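Local coordinates for protein choloylglycine hydrolase (PDB 2BJF) that hydrolyses the amide bond of glycine- and taurine-conjugated bile salts, releasing free bile acid and amino acid, and can also act as a bile acid N-acyltransferase, at residues V155-K160 against N164-N169; C39-N44 against P101-L106. All coordinates share one frame; numbering follows the deposited sequence.

Interaction 1: V155-K160 against N164-N169; sequences VVEQTK and NVFDNN
V155 and F166 form a hydrogen-bonded antiparallel pair: V155 N donates to F166 O at 2.9 Å, and F166 N donates back to V155 O at 2.8 Å. E157 and N164 repeat the pattern two residues on. E157 N reaches N164 O at 2.9 Å; the return bond from N164 N to E157 O is less straight, 149° at the hydrogen. V156 and V165 make the non-hydrogen-bonded pair between them. The two strands are the arms of a beta hairpin.

V155, E157, N164 and F166 share one face of the sheet. The F166 ring lies beside the E157 carboxylate, with CE2 3.5 Å from OE1 and the two planes nearly perpendicular (83°). F166 CG stands anti to its carbonyl carbon (chi1 -58°), which swings the ring along its strand toward E157. One water donates to both E157 OE1 and N164 OD1 and sits at the ring edge. E157 OE1 also accepts from the backbone N of F179, and OE2 is bonded to H143 ND1, so both carboxylate oxygens of this buried group are held. Past the paired residues, V155 CG2 packs 3.4 Å from N168 ND2. That amide is fixed by V172 O, while its oxygen accepts from the backbone N atoms of I170 and G171.

V156 and V165, on the other face, rest on L123 of helix 116-123. On the E157 side, V155 touches F179 of helix 179-186, as does N168. Strand 153-158 pairs on its far edge with strand 142-147, which continues the large antiparallel sheet.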
ATOM      1  N   VAL A 155      13.306 -18.751 -17.607  1.00 10.46           N
ATOM      2  CA  VAL A 155      12.524 -19.306 -16.505  1.00 10.52           C
ATOM      3  C   VAL A 155      11.766 -20.529 -17.011  1.00 10.59           C
ATOM      4  O   VAL A 155      11.114 -20.475 -18.057  1.00 10.62           O
ATOM      5  CB  VAL A 155      11.544 -18.259 -15.914  1.00 10.40           C
ATOM      6  CG1 VAL A 155      10.603 -18.896 -14.891  1.00 10.47           C
ATOM      7  CG2 VAL A 155      12.317 -17.106 -15.279  1.00 10.50           C
ATOM      8  N   VAL A 156      11.870 -21.627 -16.268  1.00 10.73           N
ATOM      9  CA  VAL A 156      11.243 -22.893 -16.648  1.00 11.05           C
ATOM     10  C   VAL A 156      10.130 -23.247 -15.669  1.00 11.26           C
ATOM     11  O   VAL A 156      10.377 -23.440 -14.477  1.00 11.20           O
ATOM     12  CB  VAL A 156      12.279 -24.043 -16.700  1.00 10.93           C
ATOM     13  CG1 VAL A 156      11.620 -25.341 -17.149  1.00 11.14           C
ATOM     14  CG2 VAL A 156      13.436 -23.684 -17.624  1.00 11.19           C
ATOM     15  N   GLU A 157       8.902 -23.327 -16.180  1.00 11.76           N
ATOM     16  CA  GLU A 157       7.736 -23.640 -15.355  1.00 12.25           C
ATOM     17  C   GLU A 157       6.847 -24.655 -16.058  1.00 13.02           C
ATOM     18  O   GLU A 157       6.388 -24.411 -17.172  1.00 12.96           O
ATOM     19  CB  GLU A 157       6.935 -22.368 -15.040  1.00 12.22           C
ATOM     20  CG  GLU A 157       7.709 -21.339 -14.223  1.00 11.75           C
ATOM     21  CD  GLU A 157       6.931 -20.069 -13.920  1.00 11.92           C
ATOM     22  OE1 GLU A 157       5.931 -19.774 -14.611  1.00 11.49           O
ATOM     23  OE2 GLU A 157       7.342 -19.355 -12.982  1.00 11.09           O
ATOM     24  N   GLN A 158       6.616 -25.796 -15.416  1.00 13.94           N
ATOM     25  CA  GLN A 158       5.680 -26.771 -15.963  1.00 14.92           C
ATOM     26  C   GLN A 158       4.315 -26.646 -15.306  1.00 15.69           C
ATOM     27  O   GLN A 158       4.181 -26.784 -14.087  1.00 15.66           O
ATOM     28  CB  GLN A 158       6.203 -28.205 -15.858  1.00 14.85           C
ATOM     29  CG  GLN A 158       5.337 -29.201 -16.630  1.00 15.28           C
ATOM     30  CD  GLN A 158       6.029 -30.518 -16.906  1.00 15.45           C
ATOM     31  OE1 GLN A 158       7.091 -30.560 -17.527  1.00 15.21           O
ATOM     32  NE2 GLN A 158       5.414 -31.611 -16.462  1.00 16.16           N
ATOM     33  N   THR A 159       3.312 -26.376 -16.134  1.00 16.77           N
ATOM     34  CA  THR A 159       1.929 -26.263 -15.689  1.00 17.91           C
ATOM     35  C   THR A 159       1.119 -27.438 -16.244  1.00 18.53           C
ATOM     36  O   THR A 159       1.671 -28.319 -16.909  1.00 18.65           O
ATOM     37  CB  THR A 159       1.300 -24.929 -16.150  1.00 17.88           C
ATOM     38  OG1 THR A 159       1.316 -24.860 -17.581  1.00 18.51           O
ATOM     39  CG2 THR A 159       2.066 -23.742 -15.575  1.00 18.11           C
ATOM     40  N   LYS A 160      -0.184 -27.446 -15.967  1.00 19.42           N
ATOM     41  CA  LYS A 160      -1.088 -28.482 -16.479  1.00 20.22           C
ATOM     42  C   LYS A 160      -1.237 -28.423 -18.002  1.00 20.41           C
ATOM     43  O   LYS A 160      -1.651 -29.399 -18.633  1.00 20.71           O
ATOM     44  CB  LYS A 160      -2.459 -28.400 -15.792  1.00 20.24           C
ATOM     45  CG  LYS A 160      -3.187 -27.068 -15.957  1.00 20.67           C
ATOM     46  CD  LYS A 160      -4.489 -27.046 -15.170  1.00 20.83           C
ATOM     47  CE  LYS A 160      -5.147 -25.678 -15.237  1.00 21.79           C
ATOM     48  NZ  LYS A 160      -6.342 -25.590 -14.351  1.00 22.56           N
ATOM     49  N   ASN A 164       6.555 -24.537 -19.926  0.50 15.73           N
ATOM     50  CA  ASN A 164       6.832 -23.174 -20.373  0.50 15.37           C
ATOM     51  C   ASN A 164       8.286 -22.768 -20.162  0.50 15.06           C
ATOM     52  O   ASN A 164       8.858 -23.004 -19.095  0.50 14.94           O
ATOM     53  CB  ASN A 164       5.907 -22.174 -19.671  0.50 15.45           C
ATOM     54  CG  ASN A 164       4.453 -22.320 -20.089  0.50 15.61           C
ATOM     55  OD1 ASN A 164       3.559 -22.371 -19.244  0.50 16.12           O
ATOM     56  ND2 ASN A 164       4.209 -22.381 -21.394  0.50 15.97           N
ATOM     57  N   VAL A 165       8.872 -22.157 -21.189  1.00 14.76           N
ATOM     58  CA  VAL A 165      10.229 -21.614 -21.112  1.00 14.31           C
ATOM     59  C   VAL A 165      10.164 -20.134 -21.492  1.00 14.01           C
ATOM     60  O   VAL A 165       9.996 -19.791 -22.664  1.00 14.05           O
ATOM     61  CB  VAL A 165      11.231 -22.374 -22.029  1.00 14.29           C
ATOM     62  CG1 VAL A 165      12.629 -21.770 -21.920  1.00 14.21           C
ATOM     63  CG2 VAL A 165      11.274 -23.856 -21.680  1.00 14.05           C
ATOM     64  N   PHE A 166      10.276 -19.267 -20.487  1.00 13.56           N
ATOM     65  CA  PHE A 166      10.175 -17.822 -20.688  1.00 13.28           C
ATOM     66  C   PHE A 166      11.546 -17.176 -20.819  1.00 13.11           C
ATOM     67  O   PHE A 166      12.475 -17.531 -20.092  1.00 12.98           O
ATOM     68  CB  PHE A 166       9.467 -17.153 -19.505  1.00 13.22           C
ATOM     69  CG  PHE A 166       8.086 -17.676 -19.224  1.00 13.28           C
ATOM     70  CD1 PHE A 166       6.989 -17.212 -19.944  1.00 13.78           C
ATOM     71  CD2 PHE A 166       7.877 -18.603 -18.206  1.00 13.42           C
ATOM     72  CE1 PHE A 166       5.706 -17.683 -19.673  1.00 13.57           C
ATOM     73  CE2 PHE A 166       6.598 -19.077 -17.925  1.00 13.44           C
ATOM     74  CZ  PHE A 166       5.510 -18.617 -18.662  1.00 13.45           C
ATOM     75  N   ASP A 167      11.663 -16.214 -21.731  1.00 12.99           N
ATOM     76  CA  ASP A 167      12.802 -15.302 -21.730  1.00 12.99           C
ATOM     77  C   ASP A 167      12.645 -14.352 -20.548  1.00 12.72           C
ATOM     78  O   ASP A 167      11.598 -13.718 -20.392  1.00 12.62           O
ATOM     79  CB  ASP A 167      12.872 -14.506 -23.038  1.00 13.29           C
ATOM     80  CG  ASP A 167      13.377 -15.334 -24.209  1.00 14.23           C
ATOM     81  OD1 ASP A 167      13.867 -16.463 -23.997  1.00 15.48           O
ATOM     82  OD2 ASP A 167      13.290 -14.842 -25.354  1.00 16.30           O
ATOM     83  N   ASN A 168      13.677 -14.273 -19.712  1.00 12.31           N
ATOM     84  CA  ASN A 168      13.642 -13.427 -18.521  1.00 12.21           C
ATOM     85  C   ASN A 168      14.437 -12.139 -18.715  1.00 12.26           C
ATOM     86  O   ASN A 168      15.661 -12.120 -18.561  1.00 12.31           O
ATOM     87  CB  ASN A 168      14.144 -14.199 -17.293  1.00 11.96           C
ATOM     88  CG  ASN A 168      13.932 -13.439 -15.986  1.00 11.64           C
ATOM     89  OD1 ASN A 168      13.708 -12.228 -15.979  1.00 11.11           O
ATOM     90  ND2 ASN A 168      14.005 -14.156 -14.873  1.00 11.21           N
ATOM     91  N   ASN A 169      13.724 -11.067 -19.050  1.00 12.33           N
ATOM     92  CA  ASN A 169      14.333  -9.755 -19.255  1.00 12.48           C
ATOM     93  C   ASN A 169      14.272  -8.879 -18.002  1.00 12.31           C
ATOM     94  O   ASN A 169      14.629  -7.699 -18.040  1.00 12.57           O
ATOM     95  CB  ASN A 169      13.677  -9.047 -20.446  1.00 12.70           C
ATOM     96  CG  ASN A 169      13.930  -9.761 -21.766  1.00 13.56           C
ATOM     97  OD1 ASN A 169      12.998 -10.038 -22.522  1.00 15.44           O
ATOM     98  ND2 ASN A 169      15.193 -10.067 -22.045  1.00 14.30           N
TER
HETATM   99  O   HOH W   1       4.030 -21.023 -16.356  1.00 13.60           O

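Interaction 2: C39-N44 against P101-L106; sequences CVNKSN and PVYNFL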
ATOM      1  N   CYS A  39      26.388 -40.787 -11.730  1.00 15.92           N
ATOM      2  CA  CYS A  39      25.480 -40.697 -10.592  1.00 16.44           C
ATOM      3  C   CYS A  39      24.365 -41.722 -10.762  1.00 16.81           C
ATOM      4  O   CYS A  39      23.616 -41.675 -11.741  1.00 16.90           O
ATOM      5  CB  CYS A  39      24.885 -39.290 -10.486  1.00 16.41           C
ATOM      6  SG  CYS A  39      26.096 -37.952 -10.380  1.00 16.56           S
ATOM      7  N   VAL A  40      24.262 -42.646  -9.809  1.00 17.29           N
ATOM      8  CA  VAL A  40      23.267 -43.717  -9.872  1.00 17.74           C
ATOM      9  C   VAL A  40      22.244 -43.589  -8.744  1.00 18.04           C
ATOM     10  O   VAL A  40      22.606 -43.556  -7.564  1.00 18.06           O
ATOM     11  CB  VAL A  40      23.922 -45.126  -9.821  1.00 17.77           C
ATOM     12  CG1 VAL A  40      22.875 -46.218 -10.017  1.00 17.88           C
ATOM     13  CG2 VAL A  40      25.019 -45.256 -10.871  1.00 17.83           C
ATOM     14  N   ASN A  41      20.968 -43.505  -9.116  1.00 18.39           N
ATOM     15  CA  ASN A  41      19.881 -43.529  -8.144  1.00 18.78           C
ATOM     16  C   ASN A  41      19.543 -44.976  -7.807  1.00 19.02           C
ATOM     17  O   ASN A  41      19.145 -45.746  -8.681  1.00 19.04           O
ATOM     18  CB  ASN A  41      18.652 -42.782  -8.675  1.00 18.77           C
ATOM     19  CG  ASN A  41      17.546 -42.655  -7.637  1.00 18.97           C
ATOM     20  OD1 ASN A  41      16.937 -43.646  -7.230  1.00 19.29           O
ATOM     21  ND2 ASN A  41      17.273 -41.425  -7.216  1.00 18.85           N
ATOM     22  N   LYS A  42      19.709 -45.336  -6.538  1.00 19.41           N
ATOM     23  CA  LYS A  42      19.567 -46.725  -6.094  1.00 19.88           C
ATOM     24  C   LYS A  42      18.128 -47.242  -6.113  1.00 19.93           C
ATOM     25  O   LYS A  42      17.903 -48.434  -6.332  1.00 20.04           O
ATOM     26  CB  LYS A  42      20.179 -46.911  -4.702  1.00 19.86           C
ATOM     27  CG  LYS A  42      21.699 -46.840  -4.681  1.00 20.28           C
ATOM     28  CD  LYS A  42      22.251 -47.026  -3.274  1.00 20.33           C
ATOM     29  CE  LYS A  42      23.774 -47.043  -3.270  1.00 21.01           C
ATOM     30  NZ  LYS A  42      24.337 -48.266  -3.918  1.00 21.61           N
ATOM     31  N   SER A  43      17.165 -46.348  -5.893  1.00 20.02           N
ATOM     32  CA  SER A  43      15.754 -46.734  -5.817  1.00 20.13           C
ATOM     33  C   SER A  43      15.137 -47.067  -7.176  1.00 20.13           C
ATOM     34  O   SER A  43      14.390 -48.038  -7.295  1.00 20.25           O
ATOM     35  CB  SER A  43      14.926 -45.654  -5.108  1.00 20.13           C
ATOM     36  OG  SER A  43      14.766 -44.507  -5.924  1.00 20.58           O
ATOM     37  N   ASN A  44      15.452 -46.264  -8.193  1.00 20.11           N
ATOM     38  CA  ASN A  44      14.872 -46.444  -9.529  1.00 20.11           C
ATOM     39  C   ASN A  44      15.880 -46.811 -10.627  1.00 20.13           C
ATOM     40  O   ASN A  44      15.513 -46.919 -11.801  1.00 20.17           O
ATOM     41  CB  ASN A  44      14.042 -45.214  -9.935  1.00 20.10           C
ATOM     42  CG  ASN A  44      14.836 -43.914  -9.875  1.00 20.07           C
ATOM     43  OD1 ASN A  44      16.013 -43.868 -10.233  1.00 19.71           O
ATOM     44  ND2 ASN A  44      14.181 -42.846  -9.435  1.00 20.03           N
ATOM     45  N   PRO A 101      13.064 -36.393 -14.097  1.00 12.81           N
ATOM     46  CA  PRO A 101      12.509 -36.380 -12.743  1.00 12.76           C
ATOM     47  C   PRO A 101      12.752 -35.036 -12.062  1.00 12.62           C
ATOM     48  O   PRO A 101      13.804 -34.425 -12.268  1.00 12.61           O
ATOM     49  CB  PRO A 101      13.292 -37.487 -12.032  1.00 12.78           C
ATOM     50  CG  PRO A 101      13.815 -38.356 -13.124  1.00 12.80           C
ATOM     51  CD  PRO A 101      14.116 -37.414 -14.243  1.00 12.86           C
ATOM     52  N   VAL A 102      11.783 -34.586 -11.264  1.00 12.48           N
ATOM     53  CA  VAL A 102      11.846 -33.273 -10.609  1.00 12.44           C
ATOM     54  C   VAL A 102      13.158 -33.060  -9.845  1.00 12.35           C
ATOM     55  O   VAL A 102      13.818 -32.032 -10.016  1.00 12.44           O
ATOM     56  CB  VAL A 102      10.642 -33.038  -9.655  1.00 12.44           C
ATOM     57  CG1 VAL A 102      10.652 -31.613  -9.113  1.00 12.71           C
ATOM     58  CG2 VAL A 102       9.326 -33.320 -10.359  1.00 12.74           C
ATOM     59  N   TYR A 103      13.528 -34.040  -9.020  1.00 12.27           N
ATOM     60  CA  TYR A 103      14.734 -33.964  -8.188  1.00 12.08           C
ATOM     61  C   TYR A 103      16.029 -33.855  -9.000  1.00 11.99           C
ATOM     62  O   TYR A 103      17.048 -33.391  -8.486  1.00 12.12           O
ATOM     63  CB  TYR A 103      14.816 -35.172  -7.240  1.00 12.24           C
ATOM     64  CG  TYR A 103      15.020 -36.501  -7.945  1.00 12.22           C
ATOM     65  CD1 TYR A 103      16.297 -36.930  -8.314  1.00 12.01           C
ATOM     66  CD2 TYR A 103      13.938 -37.327  -8.241  1.00 12.40           C
ATOM     67  CE1 TYR A 103      16.489 -38.143  -8.967  1.00 12.29           C
ATOM     68  CE2 TYR A 103      14.121 -38.547  -8.890  1.00 12.18           C
ATOM     69  CZ  TYR A 103      15.398 -38.947  -9.250  1.00 12.26           C
ATOM     70  OH  TYR A 103      15.587 -40.148  -9.895  1.00 12.60           O
ATOM     71  N   ASN A 104      15.980 -34.289 -10.260  1.00 11.55           N
ATOM     72  CA  ASN A 104      17.173 -34.367 -11.102  1.00 11.16           C
ATOM     73  C   ASN A 104      17.295 -33.249 -12.141  1.00 10.84           C
ATOM     74  O   ASN A 104      18.306 -33.165 -12.841  1.00 10.71           O
ATOM     75  CB  ASN A 104      17.251 -35.739 -11.789  1.00 11.20           C
ATOM     76  CG  ASN A 104      18.667 -36.103 -12.218  1.00 11.49           C
ATOM     77  OD1 ASN A 104      19.619 -35.966 -11.447  1.00 11.99           O
ATOM     78  ND2 ASN A 104      18.809 -36.578 -13.452  1.00 12.00           N
ATOM     79  N   PHE A 105      16.283 -32.389 -12.236  1.00 10.52           N
ATOM     80  CA  PHE A 105      16.256 -31.363 -13.284  1.00 10.37           C
ATOM     81  C   PHE A 105      17.465 -30.427 -13.254  1.00 10.31           C
ATOM     82  O   PHE A 105      18.082 -30.179 -14.290  1.00 10.15           O
ATOM     83  CB  PHE A 105      14.957 -30.547 -13.253  1.00 10.32           C
ATOM     84  CG  PHE A 105      14.852 -29.545 -14.373  1.00 10.54           C
ATOM     85  CD1 PHE A 105      14.379 -29.927 -15.622  1.00 10.79           C
ATOM     86  CD2 PHE A 105      15.241 -28.221 -14.182  1.00 10.57           C
ATOM     87  CE1 PHE A 105      14.288 -29.006 -16.664  1.00 11.00           C
ATOM     88  CE2 PHE A 105      15.152 -27.292 -15.215  1.00 10.63           C
ATOM     89  CZ  PHE A 105      14.676 -27.687 -16.459  1.00 10.59           C
ATOM     90  N   LEU A 106      17.790 -29.907 -12.072  1.00 10.31           N
ATOM     91  CA  LEU A 106      18.890 -28.957 -11.937  1.00 10.29           C
ATOM     92  C   LEU A 106      20.216 -29.577 -12.388  1.00 10.40           C
ATOM     93  O   LEU A 106      20.950 -28.980 -13.180  1.00 10.36           O
ATOM     94  CB  LEU A 106      18.981 -28.433 -10.500  1.00 10.43           C
ATOM     95  CG  LEU A 106      19.557 -27.024 -10.322  1.00 10.44           C
ATOM     96  CD1 LEU A 106      19.055 -26.405  -9.035  1.00 10.87           C
ATOM     97  CD2 LEU A 106      21.079 -27.014 -10.356  1.00 10.32           C
TER
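Y103 meets a polar turn built on an Asx motif, in which N41 OD1 accepts from the backbone N of N44 at 3.2 Å. The segment 101-106 begins at P101, the last residue of strand 98-101. Its carbonyl O accepts from N104 N at 3.0 Å as the chain turns toward helix 105-112. V102 has a backbone hydrogen bond with V129, and its side chain packs on I128.

Y103 carries the contact. Its CG lies between the backbone N and the carbonyl carbon (chi1 66°), and from there the ring extends to the turn at residues 41-44. The hydroxyl makes the closest approach. N44 arrives from the opposite direction, and its ND2 donates to Y103 OH at 3.1 Å. The bond is fairly straight, 163° at the hydrogen. The hydroxyl lies close to the N44 amide plane, and the ring is turned only 18° from it. N41 crosses obliquely. Its ND2 is 3.4 Å from Y103 OH, but the angle is too poor for a hydrogen bond. That nitrogen donates instead to I133 O, while N44 OD1 accepts from K46 N. Both asparagine amides are therefore oriented by bonds to the backbone. The Y103 side chain also comes within about 4 Å of the bound deoxycholate, at its nearest atoms.

N104 follows, with OD1 bonded to Y64 OH and its side chain packed on L48. F105 and L106 open the helix; both are buried, L106 against F67. Back in the turn, N41 OD1 also takes a weak bond from S43 N, at 3.0 Å.

Along the chain the contacts come in series: interaction 2 closes at residue 106, well before interaction 1 opens at 155. Their centres are about 22 Å apart, and both belong to the N-terminal nucleophile hydrolase fold of this choloylglycine hydrolase. Interaction 1 is a local hairpin in the large antiparallel sheet. Interaction 2 ties distant parts of the sequence, a turn between strands 38-40 and 47-49 and the turn leading into helix 105-112. They touch where V156 CG1 packs 3.9 Å from F105 CZ. F105 also meets W144 of strand 142-147, the neighbour of strand 153-158. This short run of chain carries Y103 beside the deoxycholate and F105 against the hairpin's sheet.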